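Local coordinates for BexL (Amycolatopsis orientalis, PDB 4XRW), which probably cyclises, aromatises and dehydrates a polyketide chain as a di-domain aromatase/cyclase of the type II polyketide synthase that makes BE-7585A, at residues 103-108 with 142-147; 253-258 with 290-295; 266-269 with 273-276. All blocks are in the same frame, centred on the assembly; numbering follows the deposited sequence.

Interaction 1: 103-108 with 142-147; sequences TPPVAE and AWIDRA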
loop_
_atom_site.group_PDB
_atom_site.type_symbol
_atom_site.label_atom_id
_atom_site.label_comp_id
_atom_site.label_asym_id
_atom_site.label_seq_id
_atom_site.Cartn_x
_atom_site.Cartn_y
_atom_site.Cartn_z
ATOM N N THR A 103 -4.551 0.094 22.377
ATOM C CA THR A 103 -4.400 -1.211 23.009
ATOM C C THR A 103 -3.601 -1.024 24.287
ATOM O O THR A 103 -2.578 -0.351 24.248
ATOM C CB THR A 103 -3.647 -2.205 22.099
ATOM O OG1 THR A 103 -4.315 -2.316 20.841
ATOM C CG2 THR A 103 -3.533 -3.576 22.746
ATOM N N PRO A 104 -4.043 -1.634 25.401
ATOM C CA PRO A 104 -3.232 -1.483 26.605
ATOM C C PRO A 104 -1.799 -1.941 26.320
ATOM O O PRO A 104 -1.597 -2.875 25.536
ATOM C CB PRO A 104 -3.921 -2.388 27.643
ATOM C CG PRO A 104 -4.910 -3.218 26.861
ATOM C CD PRO A 104 -5.249 -2.446 25.635
ATOM N N PRO A 105 -0.815 -1.289 26.953
ATOM C CA PRO A 105 -0.965 -0.288 28.005
ATOM C C PRO A 105 -1.135 1.166 27.493
ATOM O O PRO A 105 -1.067 2.081 28.314
ATOM C CB PRO A 105 0.349 -0.432 28.775
ATOM C CG PRO A 105 1.330 -0.669 27.678
ATOM C CD PRO A 105 0.613 -1.563 26.677
ATOM N N VAL A 106 -1.364 1.378 26.192
ATOM C CA VAL A 106 -1.558 2.731 25.688
ATOM C C VAL A 106 -2.964 3.196 26.076
ATOM O O VAL A 106 -3.948 2.555 25.705
ATOM C CB VAL A 106 -1.410 2.839 24.166
ATOM C CG1 VAL A 106 -1.572 4.274 23.712
ATOM C CG2 VAL A 106 -0.013 2.273 23.703
ATOM N N ALA A 107 -3.029 4.299 26.786
ATOM C CA ALA A 107 -4.295 4.962 27.120
ATOM C C ALA A 107 -4.699 5.927 26.017
ATOM O O ALA A 107 -5.882 6.034 25.675
ATOM C CB ALA A 107 -4.188 5.701 28.420
ATOM N N GLU A 108 -3.721 6.663 25.496
ATOM C CA GLU A 108 -3.944 7.419 24.277
ATOM C C GLU A 108 -2.639 7.730 23.547
ATOM O O GLU A 108 -1.549 7.780 24.121
ATOM C CB GLU A 108 -4.726 8.701 24.557
ATOM C CG GLU A 108 -4.101 9.652 25.551
ATOM C CD GLU A 108 -4.792 11.022 25.525
ATOM O OE1 GLU A 108 -5.780 11.216 26.277
ATOM O OE2 GLU A 108 -4.355 11.895 24.732
ATOM N N ALA A 142 7.295 3.217 29.866
ATOM C CA ALA A 142 8.641 3.013 29.291
ATOM C C ALA A 142 8.613 2.169 28.026
ATOM O O ALA A 142 9.352 2.403 27.060
ATOM C CB ALA A 142 9.534 2.338 30.326
ATOM N N TRP A 143 7.804 1.130 28.077
ATOM C CA TRP A 143 7.579 0.270 26.934
ATOM C C TRP A 143 7.031 1.071 25.747
ATOM O O TRP A 143 7.489 0.922 24.602
ATOM C CB TRP A 143 6.621 -0.823 27.345
ATOM C CG TRP A 143 6.445 -1.852 26.375
ATOM C CD1 TRP A 143 7.117 -3.024 26.313
ATOM C CD2 TRP A 143 5.509 -1.858 25.303
ATOM N NE1 TRP A 143 6.642 -3.776 25.275
ATOM C CE2 TRP A 143 5.661 -3.080 24.632
ATOM C CE3 TRP A 143 4.536 -0.958 24.861
ATOM C CZ2 TRP A 143 4.894 -3.424 23.527
ATOM C CZ3 TRP A 143 3.782 -1.289 23.752
ATOM C CH2 TRP A 143 3.967 -2.517 23.099
ATOM N N ILE A 144 6.031 1.910 26.009
ATOM C CA ILE A 144 5.484 2.739 24.954
ATOM C C ILE A 144 6.549 3.655 24.401
ATOM O O ILE A 144 6.654 3.858 23.212
ATOM C CB ILE A 144 4.298 3.617 25.443
ATOM C CG1 ILE A 144 3.183 2.733 25.919
ATOM C CG2 ILE A 144 3.816 4.530 24.331
ATOM C CD1 ILE A 144 2.136 3.494 26.705
ATOM N N ASP A 145 7.328 4.246 25.292
ATOM C CA ASP A 145 8.362 5.185 24.886
ATOM C C ASP A 145 9.334 4.564 23.889
ATOM O O ASP A 145 9.661 5.173 22.882
ATOM C CB ASP A 145 9.112 5.676 26.111
ATOM C CG ASP A 145 9.726 6.989 25.886
ATOM O OD1 ASP A 145 9.050 8.011 26.183
ATOM O OD2 ASP A 145 10.855 6.982 25.361
ATOM N N ARG A 146 9.755 3.336 24.153
ATOM C CA ARG A 146 10.688 2.659 23.285
ATOM C C ARG A 146 10.042 2.303 21.964
ATOM O O ARG A 146 10.676 2.366 20.917
ATOM C CB ARG A 146 11.247 1.400 23.965
ATOM C CG ARG A 146 12.269 1.736 25.059
ATOM C CD ARG A 146 13.075 0.526 25.506
ATOM N NE ARG A 146 12.184 -0.441 26.117
ATOM C CZ ARG A 146 11.896 -0.502 27.408
ATOM N NH1 ARG A 146 12.468 0.320 28.287
ATOM N NH2 ARG A 146 11.037 -1.407 27.822
ATOM N N ALA A 147 8.769 1.937 22.034
ATOM C CA ALA A 147 8.004 1.584 20.850
ATOM C C ALA A 147 7.873 2.774 19.921
ATOM O O ALA A 147 8.068 2.638 18.714
ATOM C CB ALA A 147 6.633 1.065 21.258
#
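Ile144 reaches out from helix 138-166 and meets Pro105 and Val106, just where the chain enters strand 106-117. The side-chain contacts are apolar. Their centre is the methyl pair Val106 CG2 and Ile144 CD1, 3.9 Å apart. Val106 CG2 touches CG1 of Ile144 as well, so one valine methyl lies across the last bond of the isoleucine. The two side chains meet at a slant. Ile144 holds CG1 anti to its carbonyl carbon (chi1 -62°) and extends its chain from there (chi2 166°), which carries CD1 out to the loop. There CD1 also lies 3.9 Å from Pro105 O.

Pro105 adds a second apolar layer. Its CG comes within 4.3 Å of both Ile144 CG1 and Trp143 CE3. The proline meets the indole obliquely, and this outer side of the contact is the more exposed one. Ile144 itself is buried, and it also packs on Tyr131 and Ala133 of strand 123-133.

Polar bonds lie within the segments or run to strands beside them. The peptide bond before Pro105 is cis. Val106 N bonds back to Thr103 O at 2.9 Å and closes a type VI (cis-proline) turn. Ala107 and Glu108 both face Arg132 in a classic beta bulge. On the helix, Asp145 OD1 forms a salt bridge with Arg22 NH1 and a hydrogen bond with Tyr131 OH.

Here the long helix lies against the start of a strand in the curved antiparallel sheet. This packing is characteristic of the helix-grip fold, in the first of the two polyketide cyclase domains.

Interaction 2: 253-258 with 290-295; sequences LPALMT and AKVLGA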
loop_
_atom_site.group_PDB
_atom_site.type_symbol
_atom_site.label_atom_id
_atom_site.label_comp_id
_atom_site.label_asym_id
_atom_site.label_seq_id
_atom_site.Cartn_x
_atom_site.Cartn_y
_atom_site.Cartn_z
ATOM N N LEU A 253 9.029 -8.615 -2.291
ATOM C CA LEU A 253 9.361 -7.972 -3.561
ATOM C C LEU A 253 10.607 -8.572 -4.214
ATOM O O LEU A 253 11.557 -8.935 -3.518
ATOM C CB LEU A 253 9.575 -6.464 -3.368
ATOM C CG LEU A 253 8.384 -5.654 -2.838
ATOM C CD1 LEU A 253 8.837 -4.379 -2.137
ATOM C CD2 LEU A 253 7.440 -5.297 -3.976
ATOM N N PRO A 254 10.570 -8.686 -5.541
ATOM C CA PRO A 254 11.692 -9.130 -6.352
ATOM C C PRO A 254 12.749 -8.041 -6.427
ATOM O O PRO A 254 12.483 -6.893 -6.021
ATOM C CB PRO A 254 11.058 -9.371 -7.706
ATOM C CG PRO A 254 9.982 -8.426 -7.789
ATOM C CD PRO A 254 9.439 -8.288 -6.390
ATOM N N ALA A 255 13.922 -8.388 -6.948
ATOM C CA ALA A 255 15.054 -7.464 -6.927
ATOM C C ALA A 255 14.778 -6.147 -7.647
ATOM O O ALA A 255 15.327 -5.130 -7.248
ATOM C CB ALA A 255 16.293 -8.130 -7.541
ATOM N N LEU A 256 13.929 -6.157 -8.673
ATOM C CA LEU A 256 13.691 -4.950 -9.509
ATOM C C LEU A 256 12.677 -3.943 -8.991
ATOM O O LEU A 256 12.567 -2.839 -9.541
ATOM C CB LEU A 256 13.225 -5.340 -10.921
ATOM C CG LEU A 256 14.187 -5.907 -11.966
ATOM C CD1 LEU A 256 13.480 -5.936 -13.312
ATOM C CD2 LEU A 256 15.497 -5.096 -12.044
ATOM N N MET A 257 11.901 -4.304 -7.970
ATOM C CA MET A 257 10.858 -3.414 -7.471
ATOM C C MET A 257 11.104 -3.075 -6.010
ATOM O O MET A 257 11.387 -3.949 -5.185
ATOM C CB MET A 257 9.450 -4.046 -7.639
ATOM C CG MET A 257 9.037 -4.365 -9.071
ATOM S SD MET A 257 7.311 -4.885 -9.229
ATOM C CE MET A 257 7.413 -6.406 -8.352
ATOM N N THR A 258 11.008 -1.793 -5.696
ATOM C CA THR A 258 11.003 -1.356 -4.315
ATOM C C THR A 258 9.571 -1.250 -3.788
ATOM O O THR A 258 9.359 -1.288 -2.579
ATOM C CB THR A 258 11.690 -0.005 -4.151
ATOM O OG1 THR A 258 11.050 0.936 -5.001
ATOM C CG2 THR A 258 13.120 -0.110 -4.542
ATOM N N ALA A 290 21.238 -3.940 -13.263
ATOM C CA ALA A 290 22.370 -4.541 -13.974
ATOM C C ALA A 290 22.543 -6.011 -13.596
ATOM O O ALA A 290 22.726 -6.864 -14.462
ATOM C CB ALA A 290 23.645 -3.768 -13.684
ATOM N N LYS A 291 22.480 -6.296 -12.299
ATOM C CA LYS A 291 22.639 -7.658 -11.802
ATOM C C LYS A 291 21.548 -8.584 -12.350
ATOM O O LYS A 291 21.776 -9.783 -12.540
ATOM C CB LYS A 291 22.624 -7.674 -10.271
ATOM C CG LYS A 291 22.358 -9.051 -9.679
ATOM C CD LYS A 291 23.143 -9.284 -8.391
ATOM C CE LYS A 291 24.193 -10.376 -8.580
ATOM N NZ LYS A 291 25.125 -10.079 -9.714
ATOM N N VAL A 292 20.373 -8.023 -12.612
ATOM C CA VAL A 292 19.232 -8.812 -13.069
ATOM C C VAL A 292 19.143 -8.886 -14.582
ATOM O O VAL A 292 19.022 -9.980 -15.146
ATOM C CB VAL A 292 17.897 -8.231 -12.513
ATOM C CG1 VAL A 292 16.650 -8.861 -13.189
ATOM C CG2 VAL A 292 17.869 -8.378 -11.005
ATOM N N LEU A 293 19.158 -7.730 -15.237
ATOM C CA LEU A 293 18.936 -7.666 -16.670
ATOM C C LEU A 293 20.258 -7.538 -17.435
ATOM O O LEU A 293 20.264 -7.480 -18.657
ATOM C CB LEU A 293 18.015 -6.499 -17.016
ATOM C CG LEU A 293 16.606 -6.537 -16.423
ATOM C CD1 LEU A 293 15.780 -5.370 -16.923
ATOM C CD2 LEU A 293 15.917 -7.849 -16.739
ATOM N N GLY A 294 21.367 -7.478 -16.706
ATOM C CA GLY A 294 22.676 -7.473 -17.323
ATOM C C GLY A 294 23.120 -6.089 -17.722
ATOM O O GLY A 294 22.292 -5.215 -18.010
ATOM N N ALA A 295 24.438 -5.899 -17.736
ATOM C CA ALA A 295 25.040 -4.617 -18.075
ATOM C C ALA A 295 24.449 -4.065 -19.373
ATOM O O ALA A 295 24.094 -4.816 -20.283
ATOM C CB ALA A 295 26.552 -4.765 -18.190
#
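Leu256 and Ala255 pack against Val292 where a type I beta turn, Pro254 to Met257, meets the short helix 289-293. Both belong to the second helix-grip domain. The turn leads into strand 257-268 of its sheet.

The inner, tightly packed part centres on Leu256, which is buried. Its CD2 lies 4.0 Å from Val292 CB, and its CG is also 4.0 Å from Val292 CG1. The leucine thus meets the branch point of the valine as well as a methyl, and the two side chains meet at an angle. With CG anti to its carbonyl carbon (chi1 -75°), Leu256 sends its branched end toward the helix. Phe305 and Val306 of helix 299-326 also touch Leu256, so this residue joins the turn to two helices.

The loosest approach is that of Leu293, which only brings its tip to the contact, with CD1 at 4.3 Å from Leu256 CD1. Val292 is turned toward the turn and contributes more than Leu293 on the helix side.

The turn is held by the side chain of Asn288, whose ND2 bonds to Ala255 O, and by a backbone bond between Leu256 and Asn285. Gly294 has positive phi (86°) and ends the helical conformation just after Leu293. The solvent side is close but exposed: Ala255 CB meets CG2 of Val292, methyl to methyl, at 3.8 Å.

Interaction 3: 266-269 with 273-276; sequences FAEE and GTTA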
loop_
_atom_site.group_PDB
_atom_site.type_symbol
_atom_site.label_atom_id
_atom_site.label_comp_id
_atom_site.label_asym_id
_atom_site.label_seq_id
_atom_site.Cartn_x
_atom_site.Cartn_y
_atom_site.Cartn_z
ATOM N N PHE A 266 -14.346 -2.977 -10.205
ATOM C CA PHE A 266 -15.451 -3.610 -10.932
ATOM C C PHE A 266 -16.577 -2.622 -10.898
ATOM O O PHE A 266 -17.208 -2.417 -9.869
ATOM C CB PHE A 266 -15.839 -4.947 -10.315
ATOM C CG PHE A 266 -14.652 -5.805 -10.003
ATOM C CD1 PHE A 266 -14.062 -6.566 -10.975
ATOM C CD2 PHE A 266 -14.091 -5.807 -8.725
ATOM C CE1 PHE A 266 -12.949 -7.344 -10.690
ATOM C CE2 PHE A 266 -12.969 -6.583 -8.439
ATOM C CZ PHE A 266 -12.407 -7.348 -9.425
ATOM N N ALA A 267 -16.765 -1.956 -12.025
ATOM C CA ALA A 267 -17.737 -0.872 -12.138
ATOM C C ALA A 267 -18.944 -1.331 -12.968
ATOM O O ALA A 267 -18.768 -1.761 -14.097
ATOM C CB ALA A 267 -17.081 0.317 -12.771
ATOM N N GLU A 268 -20.146 -1.261 -12.402
ATOM C CA GLU A 268 -21.360 -1.618 -13.143
ATOM C C GLU A 268 -21.757 -0.495 -14.082
ATOM O O GLU A 268 -21.831 0.661 -13.688
ATOM C CB GLU A 268 -22.513 -1.951 -12.194
ATOM C CG GLU A 268 -22.299 -3.272 -11.453
ATOM C CD GLU A 268 -23.510 -3.730 -10.652
ATOM O OE1 GLU A 268 -24.157 -2.863 -10.011
ATOM O OE2 GLU A 268 -23.805 -4.960 -10.666
ATOM N N GLU A 269 -21.977 -0.851 -15.341
ATOM C CA GLU A 269 -22.425 0.096 -16.349
ATOM C C GLU A 269 -23.950 0.140 -16.358
ATOM O O GLU A 269 -24.605 -0.809 -15.898
ATOM C CB GLU A 269 -21.884 -0.300 -17.723
ATOM C CG GLU A 269 -20.391 -0.119 -17.866
ATOM C CD GLU A 269 -19.978 1.342 -17.732
ATOM O OE1 GLU A 269 -20.825 2.226 -17.998
ATOM O OE2 GLU A 269 -18.815 1.607 -17.352
ATOM N N GLY A 273 -23.517 -3.997 -18.382
ATOM C CA GLY A 273 -22.311 -4.800 -18.157
ATOM C C GLY A 273 -21.439 -4.371 -16.968
ATOM O O GLY A 273 -21.852 -3.569 -16.129
ATOM N N THR A 274 -20.232 -4.928 -16.894
ATOM C CA THR A 274 -19.225 -4.542 -15.886
ATOM C C THR A 274 -17.966 -4.087 -16.619
ATOM O O THR A 274 -17.573 -4.743 -17.587
ATOM C CB THR A 274 -18.877 -5.751 -14.949
ATOM O OG1 THR A 274 -19.986 -6.046 -14.088
ATOM C CG2 THR A 274 -17.611 -5.496 -14.117
ATOM N N THR A 275 -17.311 -2.990 -16.207
ATOM C CA THR A 275 -15.957 -2.790 -16.707
ATOM C C THR A 275 -15.006 -3.102 -15.543
ATOM O O THR A 275 -15.119 -2.561 -14.437
ATOM C CB THR A 275 -15.720 -1.394 -17.353
ATOM O OG1 THR A 275 -14.695 -0.680 -16.672
ATOM C CG2 THR A 275 -16.983 -0.595 -17.415
ATOM N N ALA A 276 -14.168 -4.086 -15.807
ATOM C CA ALA A 276 -13.218 -4.616 -14.834
ATOM C C ALA A 276 -11.856 -4.096 -15.196
ATOM O O ALA A 276 -11.425 -4.190 -16.329
ATOM C CB ALA A 276 -13.234 -6.160 -14.822
#
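Ala267 and Thr275 face each other as an antiparallel hydrogen-bonded pair near the end of a beta hairpin. Ala267 N donates to Thr275 O at 3.0 Å, nearly straight at 176°. Thr275 N returns a bond to Ala267 O at 2.8 Å. A third bond, Glu269 N to Gly273 O at 2.8 Å, holds the strand ends together toward the turn. Ala267 O also receives a CA-H...O contact from Thr274 CA at 3.3 Å.

Phe266 can be followed outward. Its CB comes within 4.2 Å of Thr274 CG2, a diagonal neighbour on the same face. CG is anti to the carbonyl carbon (chi1 -46°), which lays the ring back along its own strand, with its CD1 side toward Ala276. CD1 then meets Ala276 CB at 4.0 Å, with the methyl oblique to the ring. CE1 is a little farther from Ala276 CB, at 4.3 Å. CZ, at the tip, has moved 5.6 Å away from Ala276 CB. Beyond this hairpin, the phenylalanine side chain packs on Val188 and Val192 of helix 185-193.

Thr274 lies on the same face and is buried. Its OG1 is hydrogen-bonded to Ala183 O, while its side chain touches Ala185. Glu269 is poorly ordered, and its close approach to Thr275 is doubtful.

Strands 257-268 and 274-284 thus form an antiparallel hairpin in the sheet of the second helix-grip domain, with helix 185-193 packed against the Phe266 face.

In the fold
Following the chain from the N terminus, interaction 1 comes first. It closes a loop of 33 residues, mostly strand, and ties the start of strand 106-117 to helix 138-166 in the first domain. In the second domain, interaction 2 opens at 253-258. Interaction 3 opens and closes inside its loop, at the turn end of the hairpin of strands 257-268 and 274-284. Interaction 2 then closes, tying the turn before strand 257-268 to the short helix 289-293. Interactions 2 and 3 share strand 257-268, yet their centres lie about 36 Å apart. Interaction 1 stands about 40 and 46 Å from them, centre to centre, and none touches another.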